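Local coordinates for protein HIAXHD3 (Humicola insolens, PDB 3ZXK) that cleaves arabinofuranosyl side chains, probably of arabinoxylan, as an exo-acting family 43 glycoside hydrolase, a scaffold into which endo-xylanase activity has been engineered, at residues A5-N10 with W298-I304; T75-V80 with G433-A437; W260-A264 with V276-W282; G363-A367 with V401-A407. All blocks are in the same frame, centred on the assembly; numbering follows the deposited sequence.

Interaction 1: residues A5-N10 with W298-I304; sequences ASTFTN and WGTSYPI
F8 and Y302 sit at the middle of a short antiparallel pairing, and their backbones are bonded in both directions: F8 N gives to Y302 O at 2.9 Å and Y302 N returns to F8 O at 3.1 Å. Beyond this pair, I304 N reaches S6 O at 2.9 Å, and N10 N donates to T300 O at 2.9 Å. T7 opposite P303 and T9 opposite S301 are the non-hydrogen-bonded pairs. The two strands, 7-9 and 301-303, run at 154° to each other. They come from the two ends of the catalytic domain, which as in other GH43 enzymes is a five-bladed beta-propeller, and their pairing ties the start of its chain to the stretch leaving the last blade.

Polar side-chain bonding is concentrated on N10. Its ND2 donates to G299 O at 3.0 Å, nearly straight in line with the C=O and in the plane of the amide, while OD1 takes the backbone N-H of V277 in the last blade. With both ends engaged, the amide is fixed against flipping. Y302 OH accepts from G299 N at 2.9 Å, which braces the turn before the strand.

The F8 ring makes the remaining contacts. Chi1 of 72° sets CG between the backbone N and carbonyl carbon and lays one ring face over Y302 N. CE1 touches Y302 CB at 3.6 Å and meets P303 O in the ring plane at 3.4 Å, while the I304 CD1 methyl packs on F8 CB.

Interaction 2: residues T75-V80 with G433-A437; sequences TPGAYV and GWRTA
The seam between the GH43 propeller and the concanavalin-like C-terminal domain is closed here, with T75, P76, Y79 and V80 on the propeller side meeting W434, R435 and T436 on the other. P76 follows a cis peptide bond and starts a type II' turn, closed by Y79 N to P76 O, that brings Y79 and V80 round to the tryptophan.

W434 carries the apolar part. The V80 CG2 methyl lies over one indole face, 3.7 Å from the centroid of the five-membered ring and 18° off its normal, a CH-pi contact. W434 CB lies 4.1 Å from Y79 CB and 4.2 Å from P76 CB. The proline ring also runs alongside R435, its CG over a face of the guanidinium.

T75 supplies a polar link. Chi1 of 61° turns OG1 toward T436 N, which donates to it at 3.1 Å. T436 OG1 itself bonds to D364 OD2, and Y79 OH to F366 O, so both polar ends are held by the loop of the C-terminal domain around D364 and F366.

W434 O is buried against T75 CB, at 3.5 Å, and P76 CA, at 3.4 Å, without a conventional hydrogen-bond partner. W434 is thus held to the propeller loop by apolar and CH contacts, while the polar bonds lie to one side of it, at T75, T436 and Y79.

Interaction 3: residues W260-A264 with V276-W282; sequences WHYVA and VVAPLRW
V276 is paired both ways with A264: its N donates to A264 O and its O accepts from A264 N, each at 2.9 Å. V277 comes next, its CG2 side by side with V263 CG2 at 4.1 Å. A278 bonds Y262 both ways, Y262 N to A278 O being 2.8 Å. These are the two central strands of the four-stranded last blade of the propeller, and the hairpin end beyond A264 and V276 carries the sugar-pocket residues F265, D267 and R273. Y262 OH reaches the backbone of another pocket residue, Q249.

P279, which has no N-H to offer, faces H261 in a non-hydrogen-bonded pair. L280 N then donates to W260 O at 2.9 Å. Its side chain, CG anti to the carbonyl carbon (chi1 -68°), spreads across the neighbouring strand, CD1 on W260 CB at 3.8 Å and CD2 on Y262 CB at 4.0 Å. An alanine here would lose both methyls and would probably open a gap between the two aromatic side chains.

Last comes W282, whose pyrrole edge points at the face of W260 in an offset edge-to-face pair, planes 77° apart, with W282 NE1 3.3 Å from W260 CD1.

Towards this end two waters bridge W260 and L280: one takes W260 N-H and gives to L280 O, the other gives to both carbonyls. Solvent thus links W260 N to L280 O, which do not bond directly, and adds a second partner to W260 O, whereas Y262-A278 and A264-V276 are each bonded directly both ways.

Interaction 4: residues G363-A367 with V401-A407; sequences GDLFA and VLFRDRA
L365 and F366 drive the loop 363-367 into the hairpin 401-407, which belongs to one sheet of the concanavalin-like beta-sandwich. The face they cover carries V401, F403 and A407, whereas L402 turns to F479 of the second sheet.

Ahead of them D364 shapes the loop without touching the hairpin. Its OD1 accepts from F366 N at 3.0 Å, an Asx turn, and its backbone O takes A367 N, closing the short 3-10 segment that presents the two apolar side chains together.

L365 meets V401 tip to tip, CD2 to CG2 at 3.7 Å, its CG anti to the backbone N (chi1 -177°), which carries CD2 to the valine. L427, F513 and F515 from neighbouring strands also touch the same leucine.

F366 reaches further, to the turn of the hairpin. Its ring slants against F403, centroids 5.9 Å apart and planes at 50°, the nearest atoms being F366 CD1 and F403 CE1 at 4.0 Å. L427 and L429 also line its side chain. Replacing the ring with an alanine is likely to leave a gap beside F403 and A407, and the turn at R404 without the ring edge that meets its carbonyl.

R404 points away from the loop, its NE held by T506 O. Its carbonyl does the touching: R404 O lies in the plane of the F366 ring, 3.2 Å from CE1, while CZ of F366 rests 4.2 Å from A407 CB.

In the fold
From the N terminus, residues 5-10 open interaction 1, and 75-80 open interaction 2 before interaction 1 has closed. The hairpin of interaction 3 then forms, a short loop nested inside both. Interaction 1 closes at 298-304, joining the propeller's ends and touching interaction 3 on the last blade. Because interaction 2 stays open until 433-437, the two long loops cross. Interaction 4 opens and closes wholly within interaction 2, in series with interactions 1 and 3. Interaction 2 joins propeller to C-terminal sandwich, and interaction 4, touching it, packs a loop on the sandwich sheet alongside, their centres about 11 Å apart; interactions 1 and 3 lie across the chain's centre, some 37-40 Å away between centres.

Interaction 1: residues A5-N10 with W298-I304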
loop_
_atom_site.group_PDB
_atom_site.type_symbol
_atom_site.label_atom_id
_atom_site.label_comp_id
_atom_site.label_asym_id
_atom_site.label_seq_id
_atom_site.Cartn_x
_atom_site.Cartn_y
_atom_site.Cartn_z
ATOM N N ALA A 5 23.036 2.381 -15.667
ATOM C CA ALA A 5 22.703 3.652 -14.956
ATOM C C ALA A 5 23.330 3.669 -13.569
ATOM O O ALA A 5 22.925 2.897 -12.693
ATOM C CB ALA A 5 21.196 3.833 -14.862
ATOM N N SER A 6 24.297 4.566 -13.376
ATOM C CA SER A 6 25.183 4.553 -12.203
ATOM C C SER A 6 24.634 5.302 -10.988
ATOM O O SER A 6 25.219 5.241 -9.903
ATOM C CB SER A 6 26.511 5.190 -12.577
ATOM O OG SER A 6 26.316 6.578 -12.821
ATOM N N THR A 7 23.564 6.065 -11.193
ATOM C CA THR A 7 22.901 6.796 -10.110
ATOM C C THR A 7 21.398 6.568 -10.186
ATOM O O THR A 7 20.890 5.980 -11.157
ATOM C CB THR A 7 23.183 8.313 -10.203
ATOM O OG1 THR A 7 22.655 8.802 -11.435
ATOM C CG2 THR A 7 24.687 8.601 -10.176
ATOM N N PHE A 8 20.698 7.008 -9.148
ATOM C CA PHE A 8 19.241 7.003 -9.154
ATOM C C PHE A 8 18.713 8.302 -8.545
ATOM O O PHE A 8 19.440 9.009 -7.826
ATOM C CB PHE A 8 18.674 5.833 -8.355
ATOM C CG PHE A 8 18.832 5.985 -6.870
ATOM C CD1 PHE A 8 20.028 5.607 -6.252
ATOM C CD2 PHE A 8 17.787 6.497 -6.077
ATOM C CE1 PHE A 8 20.192 5.754 -4.870
ATOM C CE2 PHE A 8 17.948 6.635 -4.702
ATOM C CZ PHE A 8 19.142 6.258 -4.091
ATOM N N THR A 9 17.454 8.598 -8.841
ATOM C CA THR A 9 16.762 9.759 -8.293
ATOM C C THR A 9 15.651 9.342 -7.317
ATOM O O THR A 9 14.990 8.314 -7.492
ATOM C CB THR A 9 16.205 10.663 -9.410
ATOM O OG1 THR A 9 15.252 9.934 -10.186
ATOM C CG2 THR A 9 17.340 11.144 -10.317
ATOM N N ASN A 10 15.475 10.147 -6.282
ATOM C CA ASN A 10 14.369 9.980 -5.334
ATOM C C ASN A 10 13.116 10.749 -5.817
ATOM O O ASN A 10 13.266 11.795 -6.442
ATOM C CB ASN A 10 14.795 10.502 -3.966
ATOM C CG ASN A 10 15.614 9.481 -3.188
ATOM O OD1 ASN A 10 15.192 8.333 -3.021
ATOM N ND2 ASN A 10 16.766 9.904 -2.688
ATOM N N TRP A 298 18.579 15.516 2.393
ATOM C CA TRP A 298 18.409 14.190 1.826
ATOM C C TRP A 298 18.507 14.371 0.340
ATOM O O TRP A 298 17.726 15.110 -0.263
ATOM C CB TRP A 298 17.049 13.632 2.218
ATOM C CG TRP A 298 16.881 12.169 1.912
ATOM C CD1 TRP A 298 16.940 11.532 0.673
ATOM C CD2 TRP A 298 16.580 11.120 2.871
ATOM N NE1 TRP A 298 16.722 10.186 0.814
ATOM C CE2 TRP A 298 16.470 9.881 2.115
ATOM C CE3 TRP A 298 16.375 11.091 4.248
ATOM C CZ2 TRP A 298 16.215 8.653 2.741
ATOM C CZ3 TRP A 298 16.117 9.865 4.869
ATOM C CH2 TRP A 298 16.039 8.675 4.134
ATOM N N GLY A 299 19.490 13.735 -0.268
ATOM C CA GLY A 299 19.832 14.027 -1.658
ATOM C C GLY A 299 18.778 13.612 -2.665
ATOM O O GLY A 299 18.080 12.607 -2.491
ATOM N N THR A 300 18.675 14.384 -3.741
ATOM C CA THR A 300 17.762 14.033 -4.833
ATOM C C THR A 300 18.301 12.879 -5.688
ATOM O O THR A 300 17.533 12.120 -6.286
ATOM C CB THR A 300 17.458 15.267 -5.708
ATOM O OG1 THR A 300 18.681 15.770 -6.230
ATOM C CG2 THR A 300 16.796 16.363 -4.873
ATOM N N SER A 301 19.625 12.731 -5.716
ATOM C CA SER A 301 20.251 11.589 -6.403
ATOM C C SER A 301 21.440 11.060 -5.642
ATOM O O SER A 301 22.171 11.809 -4.981
ATOM C CB SER A 301 20.686 11.949 -7.833
ATOM O OG SER A 301 21.740 12.872 -7.795
ATOM N N TYR A 302 21.649 9.758 -5.771
ATOM C CA TYR A 302 22.764 9.084 -5.133
ATOM C C TYR A 302 23.298 7.976 -6.043
ATOM O O TYR A 302 22.612 7.562 -6.988
ATOM C CB TYR A 302 22.276 8.446 -3.840
ATOM C CG TYR A 302 22.060 9.379 -2.683
ATOM C CD1 TYR A 302 23.145 9.955 -2.000
ATOM C CD2 TYR A 302 20.779 9.615 -2.200
ATOM C CE1 TYR A 302 22.938 10.794 -0.901
ATOM C CE2 TYR A 302 20.562 10.430 -1.087
ATOM C CZ TYR A 302 21.644 11.026 -0.449
ATOM O OH TYR A 302 21.443 11.824 0.663
ATOM N N PRO A 303 24.514 7.463 -5.754
ATOM C CA PRO A 303 24.993 6.292 -6.504
ATOM C C PRO A 303 24.050 5.085 -6.359
ATOM O O PRO A 303 23.408 4.890 -5.323
ATOM C CB PRO A 303 26.340 5.975 -5.853
ATOM C CG PRO A 303 26.793 7.298 -5.277
ATOM C CD PRO A 303 25.515 7.950 -4.781
ATOM N N ILE A 304 23.991 4.276 -7.401
ATOM C CA ILE A 304 23.103 3.131 -7.398
ATOM C C ILE A 304 23.581 2.133 -6.316
ATOM O O ILE A 304 24.755 1.859 -6.197
ATOM C CB ILE A 304 23.011 2.498 -8.823
ATOM C CG1 ILE A 304 21.797 1.568 -8.925
ATOM C CG2 ILE A 304 24.338 1.850 -9.229
ATOM C CD1 ILE A 304 20.486 2.306 -9.014
#

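Interaction 2: residues T75-V80 with G433-A437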
loop_
_atom_site.group_PDB
_atom_site.type_symbol
_atom_site.label_atom_id
_atom_site.label_comp_id
_atom_site.label_asym_id
_atom_site.label_seq_id
_atom_site.Cartn_x
_atom_site.Cartn_y
_atom_site.Cartn_z
ATOM N N THR A 75 -20.847 1.893 6.020
ATOM C CA THR A 75 -19.913 2.646 6.844
ATOM C C THR A 75 -20.287 2.532 8.319
ATOM O O THR A 75 -21.457 2.450 8.642
ATOM C CB THR A 75 -19.833 4.114 6.396
ATOM O OG1 THR A 75 -21.122 4.767 6.511
ATOM C CG2 THR A 75 -19.312 4.148 4.971
ATOM N N PRO A 76 -19.294 2.544 9.213
ATOM C CA PRO A 76 -17.861 2.766 8.959
ATOM C C PRO A 76 -17.058 1.534 8.579
ATOM O O PRO A 76 -15.834 1.625 8.411
ATOM C CB PRO A 76 -17.386 3.371 10.296
ATOM C CG PRO A 76 -18.254 2.733 11.305
ATOM C CD PRO A 76 -19.608 2.578 10.660
ATOM N N GLY A 77 -17.727 0.406 8.378
ATOM C CA GLY A 77 -17.046 -0.837 8.006
ATOM C C GLY A 77 -15.828 -1.078 8.869
ATOM O O GLY A 77 -15.930 -1.046 10.097
ATOM N N ALA A 78 -14.684 -1.304 8.221
ATOM C CA ALA A 78 -13.389 -1.314 8.907
ATOM C C ALA A 78 -12.464 -0.277 8.257
ATOM O O ALA A 78 -11.242 -0.426 8.258
ATOM C CB ALA A 78 -12.752 -2.710 8.869
ATOM N N TYR A 79 -13.054 0.770 7.686
ATOM C CA TYR A 79 -12.267 1.853 7.107
ATOM C C TYR A 79 -11.193 2.353 8.066
ATOM O O TYR A 79 -11.495 2.709 9.213
ATOM C CB TYR A 79 -13.147 3.023 6.648
ATOM C CG TYR A 79 -13.850 2.770 5.354
ATOM C CD1 TYR A 79 -13.145 2.804 4.135
ATOM C CD2 TYR A 79 -15.214 2.508 5.334
ATOM C CE1 TYR A 79 -13.811 2.591 2.922
ATOM C CE2 TYR A 79 -15.888 2.256 4.129
ATOM C CZ TYR A 79 -15.195 2.323 2.935
ATOM O OH TYR A 79 -15.863 2.077 1.756
ATOM N N VAL A 80 -9.949 2.412 7.566
ATOM C CA VAL A 80 -8.794 2.989 8.284
ATOM C C VAL A 80 -8.420 2.145 9.519
ATOM O O VAL A 80 -7.647 2.576 10.370
ATOM C CB VAL A 80 -8.924 4.520 8.585
ATOM C CG1 VAL A 80 -7.555 5.163 8.773
ATOM C CG2 VAL A 80 -9.688 5.236 7.503
ATOM N N GLY A 433 -14.788 9.221 12.667
ATOM C CA GLY A 433 -15.507 7.956 12.788
ATOM C C GLY A 433 -15.717 7.225 11.485
ATOM O O GLY A 433 -16.109 6.064 11.504
ATOM N N TRP A 434 -15.508 7.902 10.354
ATOM C CA TRP A 434 -15.639 7.293 9.006
ATOM C C TRP A 434 -17.007 6.812 8.607
ATOM O O TRP A 434 -17.128 5.887 7.752
ATOM C CB TRP A 434 -14.608 6.184 8.803
ATOM C CG TRP A 434 -13.248 6.676 9.165
ATOM C CD1 TRP A 434 -12.463 6.302 10.252
ATOM C CD2 TRP A 434 -12.477 7.718 8.474
ATOM N NE1 TRP A 434 -11.282 6.995 10.245
ATOM C CE2 TRP A 434 -11.231 7.870 9.222
ATOM C CE3 TRP A 434 -12.693 8.511 7.346
ATOM C CZ2 TRP A 434 -10.232 8.761 8.821
ATOM C CZ3 TRP A 434 -11.694 9.420 6.963
ATOM C CH2 TRP A 434 -10.490 9.536 7.688
ATOM N N ARG A 435 -18.044 7.429 9.195
ATOM C CA ARG A 435 -19.403 7.293 8.669
ATOM C C ARG A 435 -19.586 8.178 7.447
ATOM O O ARG A 435 -18.894 9.172 7.274
ATOM C CB ARG A 435 -20.428 7.627 9.746
ATOM C CG ARG A 435 -20.513 6.543 10.802
ATOM C CD ARG A 435 -21.261 6.986 12.047
ATOM N NE ARG A 435 -21.110 5.993 13.116
ATOM C CZ ARG A 435 -20.007 5.821 13.849
ATOM N NH1 ARG A 435 -18.924 6.573 13.649
ATOM N NH2 ARG A 435 -19.985 4.885 14.789
ATOM N N THR A 436 -20.482 7.794 6.561
ATOM C CA THR A 436 -20.752 8.615 5.388
ATOM C C THR A 436 -21.299 10.011 5.745
ATOM O O THR A 436 -22.252 10.151 6.519
ATOM C CB THR A 436 -21.683 7.865 4.404
ATOM O OG1 THR A 436 -21.058 6.647 4.011
ATOM C CG2 THR A 436 -21.913 8.669 3.142
ATOM N N ALA A 437 -20.685 11.040 5.167
ATOM C CA ALA A 437 -21.154 12.413 5.347
ATOM C C ALA A 437 -21.988 12.858 4.156
ATOM O O ALA A 437 -22.919 13.637 4.318
ATOM C CB ALA A 437 -19.982 13.357 5.574
#

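Interaction 3: residues W260-A264 with V276-W282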
loop_
_atom_site.group_PDB
_atom_site.type_symbol
_atom_site.label_atom_id
_atom_site.label_comp_id
_atom_site.label_asym_id
_atom_site.label_seq_id
_atom_site.Cartn_x
_atom_site.Cartn_y
_atom_site.Cartn_z
ATOM N N TRP A 260 25.274 -0.008 3.719
ATOM C CA TRP A 260 23.926 0.127 4.248
ATOM C C TRP A 260 23.186 1.312 3.695
ATOM O O TRP A 260 23.787 2.297 3.295
ATOM C CB TRP A 260 23.984 0.233 5.760
ATOM C CG TRP A 260 24.284 -1.079 6.411
ATOM C CD1 TRP A 260 25.513 -1.749 6.503
ATOM C CD2 TRP A 260 23.316 -1.945 7.055
ATOM N NE1 TRP A 260 25.357 -2.920 7.180
ATOM C CE2 TRP A 260 24.063 -3.114 7.527
ATOM C CE3 TRP A 260 21.947 -1.871 7.289
ATOM C CZ2 TRP A 260 23.448 -4.154 8.212
ATOM C CZ3 TRP A 260 21.328 -2.922 7.976
ATOM C CH2 TRP A 260 22.070 -4.039 8.429
ATOM N N HIS A 261 21.864 1.206 3.665
ATOM C CA HIS A 261 20.991 2.241 3.102
ATOM C C HIS A 261 19.795 2.445 3.997
ATOM O O HIS A 261 19.287 1.494 4.619
ATOM C CB HIS A 261 20.577 1.828 1.693
ATOM C CG HIS A 261 21.755 1.658 0.773
ATOM N ND1 HIS A 261 22.216 2.658 -0.005
ATOM C CD2 HIS A 261 22.633 0.584 0.604
ATOM C CE1 HIS A 261 23.315 2.234 -0.679
ATOM N NE2 HIS A 261 23.571 0.963 -0.302
ATOM N N TYR A 262 19.325 3.684 4.078
ATOM C CA TYR A 262 18.123 3.991 4.870
ATOM C C TYR A 262 16.979 4.210 3.853
ATOM O O TYR A 262 17.089 5.060 2.934
ATOM C CB TYR A 262 18.376 5.213 5.780
ATOM C CG TYR A 262 17.174 5.682 6.579
ATOM C CD1 TYR A 262 16.167 4.789 6.983
ATOM C CD2 TYR A 262 17.026 7.032 6.919
ATOM C CE1 TYR A 262 15.067 5.219 7.707
ATOM C CE2 TYR A 262 15.934 7.469 7.617
ATOM C CZ TYR A 262 14.947 6.580 7.990
ATOM O OH TYR A 262 13.866 7.073 8.692
ATOM N N VAL A 263 15.923 3.414 3.982
ATOM C CA VAL A 263 14.743 3.557 3.116
ATOM C C VAL A 263 13.673 4.148 4.011
ATOM O O VAL A 263 13.180 3.484 4.917
ATOM C CB VAL A 263 14.247 2.212 2.527
ATOM C CG1 VAL A 263 13.111 2.455 1.554
ATOM C CG2 VAL A 263 15.382 1.504 1.808
ATOM N N ALA A 264 13.332 5.404 3.770
ATOM C CA ALA A 264 12.311 6.087 4.597
ATOM C C ALA A 264 11.097 6.367 3.726
ATOM O O ALA A 264 11.109 6.034 2.532
ATOM C CB ALA A 264 12.859 7.398 5.185
ATOM N N VAL A 276 11.843 6.894 -0.192
ATOM C CA VAL A 276 13.083 7.589 -0.600
ATOM C C VAL A 276 14.254 6.825 0.031
ATOM O O VAL A 276 14.111 6.217 1.091
ATOM C CB VAL A 276 13.078 9.083 -0.173
ATOM C CG1 VAL A 276 11.977 9.833 -0.922
ATOM C CG2 VAL A 276 12.846 9.219 1.316
ATOM N N VAL A 277 15.413 6.870 -0.634
ATOM C CA VAL A 277 16.596 6.079 -0.244
ATOM C C VAL A 277 17.816 6.992 -0.107
ATOM O O VAL A 277 18.039 7.870 -0.943
ATOM C CB VAL A 277 16.878 4.962 -1.284
ATOM C CG1 VAL A 277 18.071 4.111 -0.857
ATOM C CG2 VAL A 277 15.654 4.050 -1.421
ATOM N N ALA A 278 18.558 6.816 0.983
ATOM C CA ALA A 278 19.893 7.446 1.152
ATOM C C ALA A 278 20.947 6.429 1.630
ATOM O O ALA A 278 20.632 5.507 2.354
ATOM C CB ALA A 278 19.811 8.610 2.117
ATOM N N PRO A 279 22.209 6.631 1.260
ATOM C CA PRO A 279 23.255 5.806 1.859
ATOM C C PRO A 279 23.479 6.138 3.340
ATOM O O PRO A 279 23.203 7.269 3.798
ATOM C CB PRO A 279 24.511 6.179 1.068
ATOM C CG PRO A 279 24.057 7.117 -0.004
ATOM C CD PRO A 279 22.767 7.724 0.452
ATOM N N LEU A 280 23.935 5.127 4.079
ATOM C CA LEU A 280 24.433 5.277 5.443
ATOM C C LEU A 280 25.940 5.101 5.518
ATOM O O LEU A 280 26.510 4.353 4.753
ATOM C CB LEU A 280 23.810 4.196 6.319
ATOM C CG LEU A 280 22.323 4.299 6.588
ATOM C CD1 LEU A 280 21.879 3.042 7.314
ATOM C CD2 LEU A 280 21.980 5.537 7.405
ATOM N N ARG A 281 26.577 5.798 6.455
ATOM C CA ARG A 281 27.941 5.470 6.863
ATOM C C ARG A 281 27.868 5.030 8.329
ATOM O O ARG A 281 26.911 5.334 9.038
ATOM C CB ARG A 281 28.880 6.677 6.700
ATOM C CG ARG A 281 28.461 7.881 7.515
ATOM C CD ARG A 281 29.400 9.073 7.372
ATOM N NE ARG A 281 28.827 10.188 8.113
ATOM C CZ ARG A 281 28.222 11.239 7.560
ATOM N NH1 ARG A 281 28.159 11.364 6.236
ATOM N NH2 ARG A 281 27.710 12.188 8.333
ATOM N N TRP A 282 28.858 4.280 8.768
ATOM C CA TRP A 282 28.941 3.880 10.160
ATOM C C TRP A 282 30.041 4.647 10.826
ATOM O O TRP A 282 31.135 4.781 10.275
ATOM C CB TRP A 282 29.185 2.383 10.244
ATOM C CG TRP A 282 27.937 1.618 9.876
ATOM C CD1 TRP A 282 27.491 1.249 8.609
ATOM C CD2 TRP A 282 26.896 1.191 10.795
ATOM N NE1 TRP A 282 26.290 0.586 8.692
ATOM C CE2 TRP A 282 25.877 0.515 9.985
ATOM C CE3 TRP A 282 26.737 1.254 12.178
ATOM C CZ2 TRP A 282 24.739 -0.037 10.553
ATOM C CZ3 TRP A 282 25.587 0.695 12.739
ATOM C CH2 TRP A 282 24.622 0.051 11.940
HETATM O O HOH W 1 27.155 1.543 5.265
HETATM O O HOH W 2 26.156 2.952 2.050
#

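Interaction 4: residues G363-A367 with V401-A407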
loop_
_atom_site.group_PDB
_atom_site.type_symbol
_atom_site.label_atom_id
_atom_site.label_comp_id
_atom_site.label_asym_id
_atom_site.label_seq_id
_atom_site.Cartn_x
_atom_site.Cartn_y
_atom_site.Cartn_z
ATOM N N GLY A 363 -27.416 3.212 -1.675
ATOM C CA GLY A 363 -27.239 4.512 -2.356
ATOM C C GLY A 363 -25.840 5.075 -2.149
ATOM O O GLY A 363 -25.493 6.129 -2.691
ATOM N N ASP A 364 -25.027 4.338 -1.399
ATOM C CA ASP A 364 -23.765 4.871 -0.854
ATOM C C ASP A 364 -22.594 4.078 -1.436
ATOM O O ASP A 364 -22.378 2.940 -1.036
ATOM C CB ASP A 364 -23.836 4.731 0.676
ATOM C CG ASP A 364 -22.652 5.342 1.405
ATOM O OD1 ASP A 364 -21.669 5.759 0.759
ATOM O OD2 ASP A 364 -22.719 5.405 2.667
ATOM N N LEU A 365 -21.801 4.689 -2.329
ATOM C CA LEU A 365 -20.596 4.005 -2.858
ATOM C C LEU A 365 -19.692 3.432 -1.752
ATOM O O LEU A 365 -19.115 2.374 -1.902
ATOM C CB LEU A 365 -19.771 4.946 -3.753
ATOM C CG LEU A 365 -18.525 4.325 -4.412
ATOM C CD1 LEU A 365 -18.763 3.086 -5.276
ATOM C CD2 LEU A 365 -17.821 5.391 -5.243
ATOM N N PHE A 366 -19.597 4.120 -0.613
ATOM C CA PHE A 366 -18.697 3.613 0.447
ATOM C C PHE A 366 -19.216 2.347 1.128
ATOM O O PHE A 366 -18.454 1.663 1.834
ATOM C CB PHE A 366 -18.422 4.687 1.509
ATOM C CG PHE A 366 -17.747 5.904 0.976
ATOM C CD1 PHE A 366 -16.424 5.847 0.533
ATOM C CD2 PHE A 366 -18.442 7.112 0.895
ATOM C CE1 PHE A 366 -15.794 6.984 0.041
ATOM C CE2 PHE A 366 -17.818 8.259 0.406
ATOM C CZ PHE A 366 -16.501 8.185 -0.027
ATOM N N ALA A 367 -20.496 2.029 0.939
ATOM C CA ALA A 367 -21.041 0.800 1.486
ATOM C C ALA A 367 -20.969 -0.344 0.489
ATOM O O ALA A 367 -21.282 -1.474 0.838
ATOM C CB ALA A 367 -22.477 1.013 1.937
ATOM N N VAL A 401 -13.816 5.358 -10.362
ATOM C CA VAL A 401 -13.788 6.231 -9.232
ATOM C C VAL A 401 -12.368 6.633 -8.848
ATOM O O VAL A 401 -11.411 5.826 -8.890
ATOM C CB VAL A 401 -14.561 5.595 -8.039
ATOM C CG1 VAL A 401 -13.971 4.200 -7.661
ATOM C CG2 VAL A 401 -14.627 6.546 -6.818
ATOM N N LEU A 402 -12.245 7.913 -8.504
ATOM C CA LEU A 402 -11.078 8.460 -7.827
ATOM C C LEU A 402 -11.402 8.260 -6.349
ATOM O O LEU A 402 -12.229 9.002 -5.776
ATOM C CB LEU A 402 -10.930 9.939 -8.176
ATOM C CG LEU A 402 -9.709 10.500 -7.450
ATOM C CD1 LEU A 402 -8.407 10.080 -8.116
ATOM C CD2 LEU A 402 -9.757 12.003 -7.389
ATOM N N PHE A 403 -10.822 7.204 -5.759
ATOM C CA PHE A 403 -11.336 6.669 -4.509
ATOM C C PHE A 403 -10.500 7.064 -3.302
ATOM O O PHE A 403 -9.308 6.832 -3.252
ATOM C CB PHE A 403 -11.444 5.123 -4.593
ATOM C CG PHE A 403 -12.197 4.518 -3.437
ATOM C CD1 PHE A 403 -13.603 4.536 -3.400
ATOM C CD2 PHE A 403 -11.511 3.937 -2.373
ATOM C CE1 PHE A 403 -14.290 3.993 -2.304
ATOM C CE2 PHE A 403 -12.195 3.402 -1.277
ATOM C CZ PHE A 403 -13.584 3.424 -1.245
ATOM N N ARG A 404 -11.173 7.648 -2.323
ATOM C CA ARG A 404 -10.619 7.986 -1.019
ATOM C C ARG A 404 -11.801 8.514 -0.192
ATOM O O ARG A 404 -12.971 8.394 -0.592
ATOM C CB ARG A 404 -9.484 9.012 -1.131
ATOM C CG ARG A 404 -8.449 8.893 -0.035
ATOM C CD ARG A 404 -7.536 10.106 0.031
ATOM N NE ARG A 404 -6.472 9.965 1.023
ATOM C CZ ARG A 404 -6.347 10.689 2.143
ATOM N NH1 ARG A 404 -7.262 11.589 2.506
ATOM N NH2 ARG A 404 -5.278 10.515 2.916
ATOM N N ASP A 405 -11.499 9.131 0.948
ATOM C CA ASP A 405 -12.542 9.690 1.820
ATOM C C ASP A 405 -13.258 10.930 1.237
ATOM O O ASP A 405 -14.336 11.261 1.697
ATOM C CB ASP A 405 -11.981 10.028 3.205
ATOM C CG ASP A 405 -10.809 10.995 3.158
ATOM O OD1 ASP A 405 -10.029 10.977 2.182
ATOM O OD2 ASP A 405 -10.661 11.755 4.132
ATOM N N ARG A 406 -12.645 11.615 0.271
ATOM C CA ARG A 406 -13.343 12.617 -0.566
ATOM C C ARG A 406 -13.191 12.145 -1.991
ATOM O O ARG A 406 -12.096 12.172 -2.542
ATOM C CB ARG A 406 -12.725 14.011 -0.424
ATOM C CG ARG A 406 -13.596 15.116 -1.026
ATOM C CD ARG A 406 -12.782 16.302 -1.489
ATOM N NE ARG A 406 -12.352 17.083 -0.330
ATOM C CZ ARG A 406 -11.536 18.124 -0.391
ATOM N NH1 ARG A 406 -11.087 18.545 -1.578
ATOM N NH2 ARG A 406 -11.197 18.752 0.728
ATOM N N ALA A 407 -14.287 11.701 -2.593
ATOM C CA ALA A 407 -14.220 10.956 -3.853
ATOM C C ALA A 407 -15.099 11.543 -4.967
ATOM O O ALA A 407 -16.005 12.316 -4.723
ATOM C CB ALA A 407 -14.594 9.507 -3.585
#